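Local coordinates for protein CaaX farnesyltransferase beta subunit Ram1 (Aspergillus fumigatus, PDB 4L9P) that probably transfers, together with its alpha subunit, a farnesyl group from farnesyl diphosphate to a cysteine near the C-terminus of target proteins, using zinc, at residues R126-L137 against W157-E167. Residues are numbered along the deposited sequence; the frame is centred on the assembly and turned at random. Where two conformers were deposited one is given.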
loop_
_atom_site.group_PDB
_atom_site.type_symbol
_atom_site.label_atom_id
_atom_site.label_comp_id
_atom_site.label_asym_id
_atom_site.label_seq_id
_atom_site.Cartn_x
_atom_site.Cartn_y
_atom_site.Cartn_z
ATOM N N ARG B 126 -3.363 -16.149 21.583
ATOM C CA ARG B 126 -2.022 -15.604 21.779
ATOM C C ARG B 126 -0.936 -16.669 21.781
ATOM O O ARG B 126 0.074 -16.520 21.089
ATOM C CB ARG B 126 -1.923 -14.804 23.100
ATOM C CG ARG B 126 -3.025 -13.747 23.244
ATOM C CD ARG B 126 -3.014 -12.845 24.588
ATOM N NE ARG B 126 -1.881 -11.958 24.568
ATOM C CZ ARG B 126 -1.941 -10.663 24.492
ATOM N NH1 ARG B 126 -3.093 -10.008 24.567
ATOM N NH2 ARG B 126 -0.803 -10.039 24.383
ATOM N N LYS B 127 -1.144 -17.751 22.519
ATOM C CA LYS B 127 -0.090 -18.751 22.567
ATOM C C LYS B 127 0.150 -19.402 21.183
ATOM O O LYS B 127 1.287 -19.623 20.766
ATOM C CB LYS B 127 -0.449 -19.812 23.646
ATOM C CG LYS B 127 0.386 -21.049 23.559
ATOM C CD LYS B 127 0.004 -22.046 24.682
ATOM C CE LYS B 127 0.772 -23.355 24.551
ATOM N NZ LYS B 127 0.401 -24.155 25.765
ATOM N N ASP B 128 -0.931 -19.660 20.451
ATOM C CA ASP B 128 -0.781 -20.240 19.122
ATOM C C ASP B 128 0.002 -19.286 18.214
ATOM O O ASP B 128 0.882 -19.722 17.425
ATOM C CB ASP B 128 -2.131 -20.483 18.445
ATOM C CG ASP B 128 -2.954 -21.592 19.108
ATOM O OD1 ASP B 128 -2.366 -22.451 19.807
ATOM O OD2 ASP B 128 -4.197 -21.605 18.879
ATOM N N HIS B 129 -0.329 -18.002 18.260
ATOM C CA HIS B 129 0.392 -17.053 17.385
ATOM C C HIS B 129 1.838 -16.828 17.794
ATOM O O HIS B 129 2.693 -16.684 16.908
ATOM C CB HIS B 129 -0.370 -15.735 17.308
ATOM C CG HIS B 129 -1.776 -15.926 16.827
ATOM N ND1 HIS B 129 -2.083 -16.771 15.772
ATOM C CD2 HIS B 129 -2.961 -15.411 17.274
ATOM C CE1 HIS B 129 -3.399 -16.770 15.590
ATOM N NE2 HIS B 129 -3.953 -15.939 16.481
ATOM N N LEU B 130 2.117 -16.815 19.098
ATOM C CA LEU B 130 3.506 -16.703 19.545
ATOM C C LEU B 130 4.318 -17.877 18.975
ATOM O O LEU B 130 5.406 -17.680 18.469
ATOM C CB LEU B 130 3.618 -16.778 21.100
ATOM C CG LEU B 130 3.134 -15.489 21.770
ATOM C CD1 LEU B 130 3.015 -15.730 23.283
ATOM C CD2 LEU B 130 4.076 -14.328 21.560
ATOM N N GLU B 131 3.810 -19.103 19.106
ATOM C CA GLU B 131 4.586 -20.226 18.605
ATOM C C GLU B 131 4.811 -20.148 17.089
ATOM O O GLU B 131 5.920 -20.461 16.599
ATOM C CB GLU B 131 3.934 -21.545 19.003
ATOM C CG GLU B 131 3.886 -21.726 20.520
ATOM C CD GLU B 131 3.212 -23.010 20.946
ATOM O OE1 GLU B 131 2.872 -23.810 20.040
ATOM O OE2 GLU B 131 3.034 -23.240 22.183
ATOM N N TYR B 132 3.798 -19.700 16.372
ATOM C CA TYR B 132 3.917 -19.553 14.928
ATOM C C TYR B 132 5.026 -18.543 14.606
ATOM O O TYR B 132 5.840 -18.776 13.701
ATOM C CB TYR B 132 2.574 -19.097 14.365
ATOM C CG TYR B 132 2.582 -18.977 12.876
ATOM C CD1 TYR B 132 2.324 -20.096 12.072
ATOM C CD2 TYR B 132 2.866 -17.749 12.255
ATOM C CE1 TYR B 132 2.346 -20.017 10.691
ATOM C CE2 TYR B 132 2.900 -17.658 10.845
ATOM C CZ TYR B 132 2.621 -18.803 10.080
ATOM O OH TYR B 132 2.654 -18.719 8.714
ATOM N N LEU B 133 5.046 -17.396 15.294
ATOM C CA LEU B 133 5.998 -16.339 14.965
ATOM C C LEU B 133 7.418 -16.728 15.367
ATOM O O LEU B 133 8.372 -16.448 14.631
ATOM C CB LEU B 133 5.578 -15.062 15.692
ATOM C CG LEU B 133 4.341 -14.354 15.077
ATOM C CD1 LEU B 133 3.686 -13.391 16.160
ATOM C CD2 LEU B 133 4.744 -13.616 13.816
ATOM N N TYR B 134 7.586 -17.381 16.537
ATOM C CA TYR B 134 8.909 -17.894 16.865
ATOM C C TYR B 134 9.377 -18.906 15.820
ATOM O O TYR B 134 10.536 -18.886 15.364
ATOM C CB TYR B 134 8.940 -18.530 18.274
ATOM C CG TYR B 134 9.015 -17.502 19.393
ATOM C CD1 TYR B 134 10.137 -16.670 19.525
ATOM C CD2 TYR B 134 7.991 -17.363 20.332
ATOM C CE1 TYR B 134 10.236 -15.757 20.556
ATOM C CE2 TYR B 134 8.074 -16.405 21.376
ATOM C CZ TYR B 134 9.178 -15.605 21.457
ATOM O OH TYR B 134 9.324 -14.640 22.459
ATOM N N ASP B 135 8.503 -19.810 15.415
ATOM C CA ASP B 135 8.924 -20.801 14.404
ATOM C C ASP B 135 9.307 -20.114 13.096
ATOM O O ASP B 135 10.165 -20.608 12.367
ATOM C CB ASP B 135 7.816 -21.816 14.085
ATOM C CG ASP B 135 7.563 -22.790 15.211
ATOM O OD1 ASP B 135 8.379 -22.844 16.151
ATOM O OD2 ASP B 135 6.563 -23.545 15.138
ATOM N N SER B 136 8.707 -18.956 12.799
ATOM C CA SER B 136 8.894 -18.326 11.489
ATOM C C SER B 136 10.269 -17.705 11.391
ATOM O O SER B 136 10.699 -17.314 10.306
ATOM C CB SER B 136 7.810 -17.259 11.232
ATOM O OG SER B 136 8.120 -16.051 11.917
ATOM N N LEU B 137 10.970 -17.616 12.516
ATOM C CA LEU B 137 12.324 -17.050 12.519
ATOM C C LEU B 137 13.393 -18.099 12.309
ATOM O O LEU B 137 14.585 -17.771 12.322
ATOM C CB LEU B 137 12.625 -16.334 13.858
ATOM C CG LEU B 137 11.936 -14.967 13.924
ATOM C CD1 LEU B 137 11.847 -14.464 15.395
ATOM C CD2 LEU B 137 12.589 -13.944 12.946
ATOM N N TRP B 157 8.658 -8.921 10.247
ATOM C CA TRP B 157 7.252 -9.320 10.502
ATOM C C TRP B 157 7.164 -10.143 11.771
ATOM O O TRP B 157 6.210 -10.004 12.584
ATOM C CB TRP B 157 6.703 -10.193 9.337
ATOM C CG TRP B 157 6.591 -9.391 8.051
ATOM C CD1 TRP B 157 6.202 -8.081 7.925
ATOM C CD2 TRP B 157 6.796 -9.881 6.730
ATOM N NE1 TRP B 157 6.231 -7.719 6.589
ATOM C CE2 TRP B 157 6.587 -8.805 5.844
ATOM C CE3 TRP B 157 7.180 -11.143 6.211
ATOM C CZ2 TRP B 157 6.745 -8.941 4.451
ATOM C CZ3 TRP B 157 7.331 -11.279 4.812
ATOM C CH2 TRP B 157 7.110 -10.172 3.973
ATOM N N ALA B 158 8.123 -11.053 11.975
ATOM C CA ALA B 158 8.091 -11.913 13.186
ATOM C C ALA B 158 8.380 -11.065 14.432
ATOM O O ALA B 158 7.668 -11.210 15.442
ATOM C CB ALA B 158 9.095 -13.049 13.037
ATOM N N LEU B 159 9.406 -10.198 14.411
ATOM C CA LEU B 159 9.666 -9.396 15.626
ATOM C C LEU B 159 8.481 -8.476 15.934
ATOM O O LEU B 159 8.137 -8.305 17.113
ATOM C CB LEU B 159 10.930 -8.555 15.446
ATOM C CG LEU B 159 12.219 -9.364 15.378
ATOM C CD1 LEU B 159 13.373 -8.418 14.999
ATOM C CD2 LEU B 159 12.474 -10.082 16.759
ATOM N N ALA B 160 7.917 -7.850 14.921
ATOM C CA ALA B 160 6.773 -6.975 15.135
ATOM C C ALA B 160 5.597 -7.754 15.746
ATOM O O ALA B 160 4.999 -7.283 16.731
ATOM C CB ALA B 160 6.321 -6.349 13.788
ATOM N N GLY B 161 5.266 -8.945 15.226
ATOM C CA GLY B 161 4.185 -9.739 15.834
ATOM C C GLY B 161 4.479 -10.128 17.277
ATOM O O GLY B 161 3.599 -10.049 18.120
ATOM N N LEU B 162 5.714 -10.543 17.532
ATOM C CA LEU B 162 6.103 -10.869 18.916
ATOM C C LEU B 162 5.992 -9.651 19.831
ATOM O O LEU B 162 5.526 -9.763 20.985
ATOM C CB LEU B 162 7.527 -11.414 18.937
ATOM C CG LEU B 162 7.684 -12.754 18.215
ATOM C CD1 LEU B 162 9.217 -13.109 18.072
ATOM C CD2 LEU B 162 6.917 -13.873 18.916
ATOM N N CYS B 163 6.464 -8.477 19.398
ATOM C CA CYS B 163 6.291 -7.237 20.180
ATOM C C CYS B 163 4.826 -6.921 20.421
ATOM O O CYS B 163 4.450 -6.647 21.584
ATOM C CB CYS B 163 6.958 -6.015 19.522
ATOM S SG CYS B 163 8.729 -6.017 19.552
ATOM N N LEU B 164 3.988 -6.991 19.401
ATOM C CA LEU B 164 2.562 -6.726 19.587
ATOM C C LEU B 164 1.959 -7.620 20.675
ATOM O O LEU B 164 1.198 -7.177 21.503
ATOM C CB LEU B 164 1.848 -6.954 18.243
ATOM C CG LEU B 164 2.118 -5.771 17.282
ATOM C CD1 LEU B 164 1.852 -6.265 15.831
ATOM C CD2 LEU B 164 1.176 -4.623 17.583
ATOM N N LEU B 165 2.335 -8.891 20.639
ATOM C CA LEU B 165 1.831 -9.876 21.595
ATOM C C LEU B 165 2.486 -9.767 22.980
ATOM O O LEU B 165 2.132 -10.550 23.871
ATOM C CB LEU B 165 2.061 -11.281 21.033
ATOM C CG LEU B 165 1.074 -11.606 19.910
ATOM C CD1 LEU B 165 1.587 -12.780 19.107
ATOM C CD2 LEU B 165 -0.370 -11.931 20.450
ATOM N N GLY B 166 3.407 -8.828 23.161
ATOM C CA GLY B 166 3.906 -8.541 24.507
ATOM C C GLY B 166 5.180 -9.237 24.860
ATOM O O GLY B 166 5.538 -9.249 26.072
ATOM N N GLU B 167 5.884 -9.826 23.887
ATOM C CA GLU B 167 7.196 -10.409 24.162
ATOM C C GLU B 167 8.285 -9.370 24.277
ATOM O O GLU B 167 8.231 -8.297 23.629
ATOM C CB GLU B 167 7.623 -11.428 23.120
ATOM C CG GLU B 167 6.585 -12.515 22.908
ATOM C CD GLU B 167 6.549 -13.477 24.066
ATOM O OE1 GLU B 167 7.357 -14.444 24.078
ATOM O OE2 GLU B 167 5.718 -13.275 24.999
HETATM O O HOH W 1 0.437 -7.804 24.230
HETATM O O HOH W 2 0.542 -13.343 24.936
#
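With CG beside its backbone N (chi1 -78°), Tyr134 sends its ring back toward helix 151-164, while the Glu167 chain folds at CG (chi2 -73°) and brings its carboxylate to the ring edge. Tyr134 OH donates to Glu167 OE1 at 2.6 Å, through the anti lone pair, the ring and carboxylate planes standing 79° apart. Leu162 CD2 sits over the centre of one ring face, a CH-pi contact 3.8 Å from the centroid. Leu133 CD1 lies between Gly161 and a Leu165 methyl, 3.5 Å from Gly161 C, where the missing side chain admits it, and 3.7 Å from Leu165 CD1. Ala158 CB meets Leu137 CG at 3.5 Å. At the other end Arg126 NH2 donates to Leu165 O (3.0 Å); this oxygen lies in the guanidinium plane, whereas NH2 sits above the carbonyl plane, off the lone pairs. NH2 also reaches Leu164 O through a water, and NH1 binds the carbonyls of Asn488 and Arg490. The helices run nearly antiparallel, neighbours in the alpha-alpha toroid, and a Schellman motif at Gly166 ends helix 151-164, after which Glu167 points toward helix 126-135. Arg171 also bonds Tyr134 OH, which would probably polarise the hydroxyl as a donor to Glu167; an apolar interface thus has polar fastenings at its margins.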